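Local coordinates for protein N-alpha-acetyltransferase (Sulfolobus solfataricus strain P2, PDB 5C88) that transfers an acetyl group from acetyl-CoA to the free alpha-amino group of protein N-termini, preferring serine, at residues A[20-25]-A[41-46]; A[30-35]-A[91-96]; A[82-87]-A[121-126]. One frame throughout, in Å; residues are numbered along the deposited sequence.

In the fold
Interaction 1 closes the shortest loop. It brings 41-46, on helix 39-48, back to 20-25 at the start of helix 22-32. The C-terminal end of helix 22-32 opens interaction 2 before that loop has closed, so the two cross. Interaction 2 runs on to 91-96, at the end of strand 83-94, where the helix end meets coenzyme A. Interaction 3 starts at the other end of the same strand, 82-87, and closes at 121-126. It therefore crosses interaction 2 but follows interaction 1 in series. Together the three contacts join the first two helices to each other, helix 22-32 to strand 83-94, and that strand to its parallel neighbour 123-129.

Interaction 1 of 3, residues A[20-25]-A[41-46]; sequences DDIDQI and FFVEHL
Ile-22 carries CG1 beside its backbone N (chi1 -64°), and a second bend (chi2 -57°) brings CD1 up against helix 39-48. CD1 there touches two residues one helical turn apart. It lies 3.7 Å from CD2 of Leu-46 and 4.1 Å from CB of Phe-42. The side chains of Ile-22 and Phe-42 run past each other in opposite directions. CG1 of Ile-22 also meets CG2 of Val-43, the two side chains crossing at about a right angle. Ile-25 makes its contact with the short branch, CG2. This methyl approaches the Phe-42 ring obliquely and is 3.5 Å from CE1. The contact is apolar throughout and mostly buried.

Within helix 39-48, ND1 of His-45 donates to the carbonyl O of Phe-41 at 3.1 Å. The backbone N of His-45 reaches the same oxygen from the opposite face of the carbonyl plane. CE1 of His-45 lies over one face of the Phe-41 ring, toward its rim.

This is helix-to-helix packing in the GNAT fold. Phe-42 also touches Ile-26 and Asn-29 of helix 22-32. Both helices rest on the sheet, through Ile-25 on Val-55 of strand 54-58 and Phe-42 on Met-67 of strand 61-72.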
loop_
_atom_site.group_PDB
_atom_site.type_symbol
_atom_site.label_atom_id
_atom_site.label_comp_id
_atom_site.label_asym_id
_atom_site.label_seq_id
_atom_site.Cartn_x
_atom_site.Cartn_y
_atom_site.Cartn_z
ATOM N N ASP A 20 16.488 -9.623 -0.345
ATOM C CA ASP A 20 17.626 -8.880 0.186
ATOM C C ASP A 20 17.271 -7.416 0.463
ATOM O O ASP A 20 18.070 -6.667 1.031
ATOM C CB ASP A 20 18.814 -8.974 -0.771
ATOM C CG ASP A 20 19.337 -10.397 -0.910
ATOM O OD1 ASP A 20 19.818 -10.968 0.097
ATOM O OD2 ASP A 20 19.251 -10.951 -2.027
ATOM N N ASP A 21 16.066 -7.019 0.071
ATOM C CA ASP A 21 15.573 -5.667 0.339
ATOM C C ASP A 21 14.908 -5.592 1.699
ATOM O O ASP A 21 14.643 -4.502 2.195
ATOM C CB ASP A 21 14.569 -5.223 -0.728
ATOM C CG ASP A 21 15.021 -5.556 -2.121
ATOM O OD1 ASP A 21 16.248 -5.569 -2.348
ATOM O OD2 ASP A 21 14.162 -5.815 -2.986
ATOM N N ILE A 22 14.627 -6.762 2.274
ATOM C CA ILE A 22 13.775 -6.886 3.459
ATOM C C ILE A 22 14.308 -6.044 4.600
ATOM O O ILE A 22 13.546 -5.425 5.320
ATOM C CB ILE A 22 13.651 -8.365 3.934
ATOM C CG1 ILE A 22 12.957 -9.210 2.878
ATOM C CG2 ILE A 22 12.885 -8.456 5.242
ATOM C CD1 ILE A 22 11.595 -8.686 2.497
ATOM N N ASP A 23 15.626 -6.009 4.743
ATOM C CA ASP A 23 16.245 -5.236 5.808
ATOM C C ASP A 23 16.055 -3.750 5.557
ATOM O O ASP A 23 15.693 -3.005 6.474
ATOM C CB ASP A 23 17.730 -5.584 5.935
ATOM C CG ASP A 23 17.951 -7.045 6.278
ATOM O OD1 ASP A 23 17.265 -7.546 7.197
ATOM O OD2 ASP A 23 18.793 -7.697 5.625
ATOM N N GLN A 24 16.281 -3.324 4.314
ATOM C CA GLN A 24 16.079 -1.928 3.960
ATOM C C GLN A 24 14.604 -1.618 4.145
ATOM O O GLN A 24 14.236 -0.586 4.706
ATOM C CB GLN A 24 16.541 -1.627 2.528
ATOM C CG GLN A 24 18.058 -1.751 2.353
ATOM C CD GLN A 24 18.643 -0.755 1.357
ATOM O OE1 GLN A 24 18.816 0.429 1.674
ATOM N NE2 GLN A 24 18.969 -1.234 0.154
ATOM N N ILE A 25 13.759 -2.540 3.703
ATOM C CA ILE A 25 12.323 -2.358 3.827
ATOM C C ILE A 25 11.960 -2.218 5.299
ATOM O O ILE A 25 11.212 -1.317 5.655
ATOM C CB ILE A 25 11.545 -3.509 3.153
ATOM C CG1 ILE A 25 11.724 -3.419 1.631
ATOM C CG2 ILE A 25 10.081 -3.402 3.471
ATOM C CD1 ILE A 25 11.007 -4.484 0.849
ATOM N N PHE A 41 6.811 -11.116 8.418
ATOM C CA PHE A 41 5.560 -10.636 7.847
ATOM C C PHE A 41 5.793 -10.112 6.439
ATOM O O PHE A 41 5.015 -10.364 5.532
ATOM C CB PHE A 41 4.962 -9.553 8.741
ATOM C CG PHE A 41 3.552 -9.186 8.406
ATOM C CD1 PHE A 41 2.495 -9.967 8.838
ATOM C CD2 PHE A 41 3.278 -8.022 7.712
ATOM C CE1 PHE A 41 1.182 -9.607 8.553
ATOM C CE2 PHE A 41 1.974 -7.650 7.418
ATOM C CZ PHE A 41 0.924 -8.446 7.838
ATOM N N PHE A 42 6.883 -9.387 6.259
ATOM C CA PHE A 42 7.267 -8.928 4.931
ATOM C C PHE A 42 7.640 -10.087 4.008
ATOM O O PHE A 42 7.256 -10.108 2.847
ATOM C CB PHE A 42 8.444 -7.958 5.024
ATOM C CG PHE A 42 8.114 -6.663 5.694
ATOM C CD1 PHE A 42 7.797 -5.550 4.951
ATOM C CD2 PHE A 42 8.144 -6.555 7.068
ATOM C CE1 PHE A 42 7.502 -4.362 5.560
ATOM C CE2 PHE A 42 7.861 -5.359 7.690
ATOM C CZ PHE A 42 7.534 -4.261 6.934
ATOM N N VAL A 43 8.408 -11.035 4.536
ATOM C CA VAL A 43 8.873 -12.189 3.775
ATOM C C VAL A 43 7.681 -13.000 3.233
ATOM O O VAL A 43 7.623 -13.347 2.050
ATOM C CB VAL A 43 9.820 -13.081 4.656
ATOM C CG1 VAL A 43 10.003 -14.468 4.068
ATOM C CG2 VAL A 43 11.192 -12.391 4.858
ATOM N N GLU A 44 6.716 -13.262 4.102
ATOM C CA GLU A 44 5.527 -14.018 3.742
ATOM C C GLU A 44 4.702 -13.339 2.632
ATOM O O GLU A 44 4.321 -13.988 1.654
ATOM C CB GLU A 44 4.698 -14.238 4.998
ATOM C CG GLU A 44 3.292 -14.660 4.794
ATOM C CD GLU A 44 2.436 -14.204 5.956
ATOM O OE1 GLU A 44 2.349 -12.973 6.168
ATOM O OE2 GLU A 44 1.878 -15.067 6.671
ATOM N N HIS A 45 4.449 -12.038 2.771
ATOM C CA HIS A 45 3.767 -11.283 1.718
ATOM C C HIS A 45 4.576 -11.220 0.439
ATOM O O HIS A 45 4.025 -11.289 -0.665
ATOM C CB HIS A 45 3.450 -9.867 2.177
ATOM C CG HIS A 45 2.213 -9.780 3.005
ATOM N ND1 HIS A 45 2.177 -10.152 4.335
ATOM C CD2 HIS A 45 0.954 -9.396 2.695
ATOM C CE1 HIS A 45 0.959 -9.981 4.807
ATOM N NE2 HIS A 45 0.193 -9.526 3.828
ATOM N N LEU A 46 5.888 -11.085 0.600
ATOM C CA LEU A 46 6.794 -11.026 -0.533
ATOM C C LEU A 46 6.663 -12.271 -1.391
ATOM O O LEU A 46 6.641 -12.187 -2.605
ATOM C CB LEU A 46 8.234 -10.854 -0.064
ATOM C CG LEU A 46 9.274 -10.760 -1.178
ATOM C CD1 LEU A 46 8.859 -9.711 -2.201
ATOM C CD2 LEU A 46 10.651 -10.447 -0.608
#

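Interaction 2 of 3, residues A[30-35]-A[91-96]; sequences RLTLPE and SIAVLE. With COA (coenzyme A), chain C.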
loop_
_atom_site.group_PDB
_atom_site.type_symbol
_atom_site.label_atom_id
_atom_site.label_comp_id
_atom_site.label_asym_id
_atom_site.label_seq_id
_atom_site.Cartn_x
_atom_site.Cartn_y
_atom_site.Cartn_z
ATOM N N ARG A 30 10.434 1.057 10.076
ATOM C CA ARG A 30 10.685 1.467 11.444
ATOM C C ARG A 30 10.811 2.989 11.556
ATOM O O ARG A 30 10.238 3.605 12.462
ATOM C CB ARG A 30 11.939 0.776 11.964
ATOM C CG ARG A 30 11.869 -0.749 11.926
ATOM C CD ARG A 30 10.933 -1.287 12.976
ATOM N NE ARG A 30 11.170 -2.698 13.267
ATOM C CZ ARG A 30 10.510 -3.703 12.697
ATOM N NH1 ARG A 30 9.568 -3.456 11.784
ATOM N NH2 ARG A 30 10.792 -4.957 13.039
ATOM N N LEU A 31 11.546 3.579 10.616
ATOM C CA LEU A 31 11.756 5.026 10.534
ATOM C C LEU A 31 10.494 5.850 10.270
ATOM O O LEU A 31 10.330 6.952 10.804
ATOM C CB LEU A 31 12.764 5.348 9.421
ATOM C CG LEU A 31 14.265 5.344 9.698
ATOM C CD1 LEU A 31 15.024 5.799 8.465
ATOM C CD2 LEU A 31 14.576 6.232 10.881
ATOM N N THR A 32 9.618 5.324 9.423
ATOM C CA THR A 32 8.545 6.123 8.837
ATOM C C THR A 32 7.201 6.011 9.567
ATOM O O THR A 32 6.460 6.995 9.666
ATOM C CB THR A 32 8.360 5.744 7.342
ATOM O OG1 THR A 32 9.442 6.280 6.569
ATOM C CG2 THR A 32 7.066 6.293 6.793
ATOM N N LEU A 33 6.926 4.830 10.117
ATOM C CA LEU A 33 5.578 4.421 10.505
ATOM C C LEU A 33 5.511 3.877 11.930
ATOM O O LEU A 33 6.510 3.404 12.445
ATOM C CB LEU A 33 5.073 3.352 9.532
ATOM C CG LEU A 33 4.747 3.760 8.101
ATOM C CD1 LEU A 33 4.821 2.544 7.190
ATOM C CD2 LEU A 33 3.368 4.406 8.031
ATOM N N PRO A 34 4.319 3.916 12.564
ATOM C CA PRO A 34 4.197 3.394 13.932
ATOM C C PRO A 34 3.839 1.912 13.956
ATOM O O PRO A 34 3.828 1.279 15.011
ATOM C CB PRO A 34 3.062 4.234 14.530
ATOM C CG PRO A 34 2.442 5.017 13.343
ATOM C CD PRO A 34 3.038 4.468 12.090
ATOM N N GLU A 35 3.559 1.365 12.781
ATOM C CA GLU A 35 3.101 -0.011 12.649
ATOM C C GLU A 35 4.252 -0.880 12.169
ATOM O O GLU A 35 4.543 -0.918 10.978
ATOM C CB GLU A 35 1.923 -0.066 11.681
ATOM C CG GLU A 35 1.169 1.256 11.640
ATOM C CD GLU A 35 0.074 1.284 10.606
ATOM O OE1 GLU A 35 -0.845 0.443 10.699
ATOM O OE2 GLU A 35 0.129 2.154 9.708
ATOM N N SER A 91 0.658 -1.593 3.561
ATOM C CA SER A 91 1.751 -0.741 4.008
ATOM C C SER A 91 2.447 -0.079 2.831
ATOM O O SER A 91 2.657 -0.713 1.795
ATOM C CB SER A 91 2.762 -1.568 4.814
ATOM O OG SER A 91 3.721 -0.741 5.420
ATOM N N ILE A 92 2.798 1.192 2.986
ATOM C CA ILE A 92 3.534 1.894 1.945
ATOM C C ILE A 92 4.282 3.076 2.544
ATOM O O ILE A 92 3.710 3.903 3.217
ATOM C CB ILE A 92 2.616 2.383 0.791
ATOM C CG1 ILE A 92 3.391 3.306 -0.144
ATOM C CG2 ILE A 92 1.391 3.123 1.306
ATOM C CD1 ILE A 92 2.552 3.850 -1.259
ATOM N N ALA A 93 5.580 3.145 2.294
ATOM C CA ALA A 93 6.378 4.188 2.893
ATOM C C ALA A 93 7.457 4.639 1.934
ATOM O O ALA A 93 7.970 3.848 1.148
ATOM C CB ALA A 93 6.975 3.705 4.193
ATOM N N VAL A 94 7.756 5.933 1.993
ATOM C CA VAL A 94 8.860 6.553 1.264
ATOM C C VAL A 94 9.702 7.326 2.250
ATOM O O VAL A 94 9.156 8.071 3.072
ATOM C CB VAL A 94 8.374 7.527 0.169
ATOM C CG1 VAL A 94 9.565 8.122 -0.590
ATOM C CG2 VAL A 94 7.359 6.845 -0.768
ATOM N N LEU A 95 11.019 7.151 2.181
ATOM C CA LEU A 95 11.937 7.897 3.039
ATOM C C LEU A 95 11.780 9.410 2.837
ATOM O O LEU A 95 11.768 9.903 1.705
ATOM C CB LEU A 95 13.378 7.482 2.781
ATOM C CG LEU A 95 13.849 6.171 3.406
ATOM C CD1 LEU A 95 15.248 5.838 2.921
ATOM C CD2 LEU A 95 13.824 6.271 4.914
ATOM N N GLU A 96 11.661 10.120 3.956
ATOM C CA GLU A 96 11.379 11.558 4.004
ATOM C C GLU A 96 12.178 12.408 3.023
ATOM O O GLU A 96 11.642 13.339 2.424
ATOM C CB GLU A 96 11.607 12.074 5.431
ATOM C CG GLU A 96 12.742 11.374 6.185
ATOM C CD GLU A 96 12.371 9.978 6.712
ATOM O OE1 GLU A 96 11.241 9.514 6.444
ATOM O OE2 GLU A 96 13.220 9.337 7.373
HETATM N N1A COA C . 2.031 17.370 1.354
HETATM C C2A COA C . 0.833 17.431 0.697
HETATM N N3A COA C . 0.511 16.495 -0.249
HETATM C C4A COA C . 1.388 15.490 -0.547
HETATM C C5A COA C . 2.577 15.425 0.093
HETATM C C6A COA C . 2.894 16.383 1.050
HETATM N N6A COA C . 3.869 16.840 1.987
HETATM N N7A COA C . 3.262 14.344 -0.377
HETATM C C8A COA C . 2.489 13.743 -1.316
HETATM N N9A COA C . 1.330 14.442 -1.427
HETATM C C1B COA C . 0.231 14.168 -2.291
HETATM C C2B COA C . 0.090 15.101 -3.203
HETATM O O2B COA C . -1.313 15.231 -3.576
HETATM C C3B COA C . 0.955 14.608 -4.483
HETATM O O3B COA C . 0.445 15.256 -5.641
HETATM P P3B COA C . 1.278 16.481 -6.261
HETATM O O7A COA C . 1.154 16.436 -7.766
HETATM O O8A COA C . 2.728 16.337 -5.833
HETATM O O9A COA C . 0.699 17.786 -5.755
HETATM C C4B COA C . 0.762 13.266 -4.560
HETATM O O4B COA C . 0.572 12.850 -3.111
HETATM C C5B COA C . 1.950 12.518 -5.156
HETATM O O5B COA C . 3.029 12.505 -4.227
HETATM P P1A COA C . 4.203 11.423 -4.370
HETATM O O1A COA C . 3.933 10.474 -5.527
HETATM O O2A COA C . 5.529 12.116 -4.624
HETATM O O3A COA C . 4.205 10.592 -3.024
HETATM P P2A COA C . 5.322 10.652 -1.945
HETATM O O4A COA C . 5.621 12.101 -1.619
HETATM O O5A COA C . 6.549 9.955 -2.507
HETATM O O6A COA C . 4.854 9.884 -0.556
HETATM C CBP COA C . 3.599 10.228 1.590
HETATM C CCP COA C . 3.570 10.173 0.034
HETATM C CDP COA C . 4.679 11.207 2.137
HETATM C CEP COA C . 2.200 10.688 2.076
HETATM C CAP COA C . 3.876 8.782 2.170
HETATM O OAP COA C . 3.722 7.857 1.135
HETATM C C9P COA C . 5.238 8.677 2.752
HETATM O O9P COA C . 6.172 8.463 2.058
HETATM N N8P COA C . 5.493 8.819 4.170
HETATM C C7P COA C . 4.427 9.083 5.110
HETATM C C6P COA C . 4.105 7.739 5.843
HETATM C C5P COA C . 2.632 7.835 6.334
HETATM O O5P COA C . 2.325 8.650 7.202
HETATM N N4P COA C . 1.644 6.964 5.746
HETATM C C3P COA C . 2.021 6.040 4.754
HETATM C C2P COA C . 0.980 4.894 4.720
HETATM S S1P COA C . -0.624 5.489 5.245
#
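The flat groups at this contact are the Glu-96 carboxylate and an amide of coenzyme A, and Leu-31, Thr-32 and Leu-33 meet them. CD2 of Leu-33 approaches the amide, 3.8 Å from N4P. The carboxylate has CD1 of Leu-31 near OE2 and OG1 of Thr-32 3.7 Å from OE1. Its charge is paired with Arg-99, through OE1.

This is the acetyl-CoA site of the GNAT fold, where the pantetheine arm runs beside strand 83-94. The end of helix 22-32 packs against both strand and cofactor. Thr-32 sits between Ala-93 and the cofactor. Its CG2 lies anti to the backbone N, with OG1 beside that N (chi1 -74°), which sets the methyl 3.4 Å from C6P of coenzyme A and 3.7 Å from CB of Ala-93. A glycine here would remove that methyl and is likely to open a gap between Ala-93 and the pantetheine arm.

Leu-33 forks at the same place. While CD2 meets the cofactor, CD1 sits 3.9 Å from CB of Ala-93 and lies near OG of Ser-91, which is hydrogen-bonded to Tyr-65. At the outer side CD1 of Leu-31 packs on CD2 of Leu-95 at 3.8 Å. Beyond Ala-93, the backbone N of Val-94 makes a weak hydrogen bond to O9P of coenzyme A, 3.0 Å long and bent to 129°.

Interaction 3 of 3, residues A[82-87]-A[121-126]; sequences SLVRKG and AEEIYL
Three backbone hydrogen bonds link Arg-85 and Gly-87 to 121-126. N of Glu-122 donates to O of Arg-85 at 2.7 Å. N of Gly-87 reaches O of Glu-123, also at 2.7 Å, almost straight at 173°. O of Gly-87 in turn accepts from N of Tyr-125 at 3.0 Å. CA of Ile-124 also makes a CA-H...O contact with O of Gly-87, 3.1 Å long.

Gly-87 and Ile-124 form a parallel bridge. Strands 83-94 and 123-129 are the two strands of a beta-alpha-beta unit, connected through helix 103-117, against which Ile-124 packs. The axes of the short segments are turned by 50° against each other. Splaying of these two central strands is a known feature of the GNAT fold.

Among the side chains, CG2 of Val-84 packs on CB of Glu-122, the two crossing at about a right angle. Lys-86 has CG between its backbone N and carbonyl carbon (chi1 42°), and beyond it the chain is extended. CD thus comes 3.8 Å from CE2 of Tyr-125, oblique to the ring.

NZ of Lys-86 bonds to the carbonyl O of Phe-74. OE2 of Glu-123 bonds to Asn-76 and to Ser-75, a residue that contributes to thermostability. Tyr-125 bonds to Glu-71 through OH, and its ring stacks on that of His-88, a zinc-binding residue.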
loop_
_atom_site.group_PDB
_atom_site.type_symbol
_atom_site.label_atom_id
_atom_site.label_comp_id
_atom_site.label_asym_id
_atom_site.label_seq_id
_atom_site.Cartn_x
_atom_site.Cartn_y
_atom_site.Cartn_z
ATOM N N SER A 82 -21.319 -8.166 -4.663
ATOM C CA SER A 82 -21.242 -8.408 -3.222
ATOM C C SER A 82 -19.903 -9.001 -2.767
ATOM O O SER A 82 -19.270 -8.473 -1.853
ATOM C CB SER A 82 -22.383 -9.324 -2.779
ATOM O OG SER A 82 -22.297 -10.593 -3.406
ATOM N N LEU A 83 -19.474 -10.092 -3.399
ATOM C CA LEU A 83 -18.230 -10.755 -3.014
ATOM C C LEU A 83 -17.195 -10.658 -4.116
ATOM O O LEU A 83 -17.509 -10.808 -5.284
ATOM C CB LEU A 83 -18.492 -12.210 -2.654
ATOM C CG LEU A 83 -19.225 -12.388 -1.329
ATOM C CD1 LEU A 83 -19.975 -13.692 -1.315
ATOM C CD2 LEU A 83 -18.228 -12.319 -0.175
ATOM N N VAL A 84 -15.947 -10.420 -3.738
ATOM C CA VAL A 84 -14.980 -9.915 -4.701
ATOM C C VAL A 84 -13.541 -10.244 -4.326
ATOM O O VAL A 84 -13.231 -10.521 -3.166
ATOM C CB VAL A 84 -15.145 -8.392 -4.833
ATOM C CG1 VAL A 84 -14.789 -7.709 -3.522
ATOM C CG2 VAL A 84 -14.303 -7.849 -5.936
ATOM N N ARG A 85 -12.656 -10.230 -5.313
ATOM C CA ARG A 85 -11.237 -10.268 -5.010
ATOM C C ARG A 85 -10.712 -8.843 -4.865
ATOM O O ARG A 85 -10.832 -8.020 -5.777
ATOM C CB ARG A 85 -10.465 -11.035 -6.084
ATOM C CG ARG A 85 -9.083 -11.436 -5.635
ATOM C CD ARG A 85 -8.643 -12.756 -6.231
ATOM N NE ARG A 85 -9.578 -13.844 -5.969
ATOM C CZ ARG A 85 -9.647 -14.512 -4.824
ATOM N NH1 ARG A 85 -8.859 -14.178 -3.812
ATOM N NH2 ARG A 85 -10.522 -15.503 -4.683
ATOM N N LYS A 86 -10.151 -8.543 -3.702
ATOM C CA LYS A 86 -9.682 -7.191 -3.447
ATOM C C LYS A 86 -8.207 -7.139 -3.062
ATOM O O LYS A 86 -7.669 -8.029 -2.390
ATOM C CB LYS A 86 -10.536 -6.538 -2.364
ATOM C CG LYS A 86 -10.869 -7.439 -1.212
ATOM C CD LYS A 86 -11.933 -6.812 -0.319
ATOM C CE LYS A 86 -12.342 -7.770 0.768
ATOM N NZ LYS A 86 -13.384 -7.212 1.640
ATOM N N GLY A 87 -7.558 -6.082 -3.514
ATOM C CA GLY A 87 -6.148 -5.894 -3.254
ATOM C C GLY A 87 -6.048 -4.982 -2.063
ATOM O O GLY A 87 -6.625 -3.894 -2.053
ATOM N N ALA A 121 -7.818 -8.726 -8.915
ATOM C CA ALA A 121 -8.502 -7.808 -8.018
ATOM C C ALA A 121 -9.515 -6.948 -8.780
ATOM O O ALA A 121 -9.241 -6.484 -9.881
ATOM C CB ALA A 121 -7.485 -6.924 -7.289
ATOM N N GLU A 122 -10.685 -6.733 -8.187
ATOM C CA GLU A 122 -11.673 -5.833 -8.765
ATOM C C GLU A 122 -11.590 -4.477 -8.103
ATOM O O GLU A 122 -12.105 -3.482 -8.620
ATOM C CB GLU A 122 -13.082 -6.387 -8.613
ATOM C CG GLU A 122 -13.730 -6.798 -9.906
ATOM C CD GLU A 122 -13.624 -5.722 -10.976
ATOM O OE1 GLU A 122 -13.828 -4.522 -10.666
ATOM O OE2 GLU A 122 -13.326 -6.083 -12.133
ATOM N N GLU A 123 -10.942 -4.443 -6.945
ATOM C CA GLU A 123 -10.769 -3.191 -6.229
ATOM C C GLU A 123 -9.568 -3.247 -5.303
ATOM O O GLU A 123 -9.083 -4.317 -4.940
ATOM C CB GLU A 123 -12.023 -2.843 -5.430
ATOM C CG GLU A 123 -12.391 -3.885 -4.396
ATOM C CD GLU A 123 -13.048 -3.265 -3.184
ATOM O OE1 GLU A 123 -12.403 -2.400 -2.545
ATOM O OE2 GLU A 123 -14.208 -3.623 -2.879
ATOM N N ILE A 124 -9.089 -2.064 -4.949
ATOM C CA ILE A 124 -7.972 -1.911 -4.045
ATOM C C ILE A 124 -8.347 -0.913 -2.950
ATOM O O ILE A 124 -8.820 0.190 -3.235
ATOM C CB ILE A 124 -6.688 -1.449 -4.783
ATOM C CG1 ILE A 124 -5.607 -1.064 -3.768
ATOM C CG2 ILE A 124 -6.968 -0.274 -5.724
ATOM C CD1 ILE A 124 -4.373 -0.439 -4.397
ATOM N N TYR A 125 -8.154 -1.318 -1.697
ATOM C CA TYR A 125 -8.483 -0.466 -0.573
ATOM C C TYR A 125 -7.342 -0.365 0.422
ATOM O O TYR A 125 -6.375 -1.120 0.351
ATOM C CB TYR A 125 -9.748 -0.969 0.139
ATOM C CG TYR A 125 -9.562 -2.171 1.048
ATOM C CD1 TYR A 125 -9.467 -2.016 2.435
ATOM C CD2 TYR A 125 -9.523 -3.468 0.527
ATOM C CE1 TYR A 125 -9.316 -3.120 3.281
ATOM C CE2 TYR A 125 -9.380 -4.580 1.359
ATOM C CZ TYR A 125 -9.273 -4.401 2.730
ATOM O OH TYR A 125 -9.131 -5.500 3.545
ATOM N N LEU A 126 -7.487 0.560 1.366
ATOM C CA LEU A 126 -6.504 0.757 2.429
ATOM C C LEU A 126 -7.084 1.497 3.654
ATOM O O LEU A 126 -8.183 2.030 3.609
ATOM C CB LEU A 126 -5.312 1.516 1.868
ATOM C CG LEU A 126 -5.663 2.678 0.933
ATOM C CD1 LEU A 126 -5.934 3.948 1.731
ATOM C CD2 LEU A 126 -4.588 2.922 -0.123
#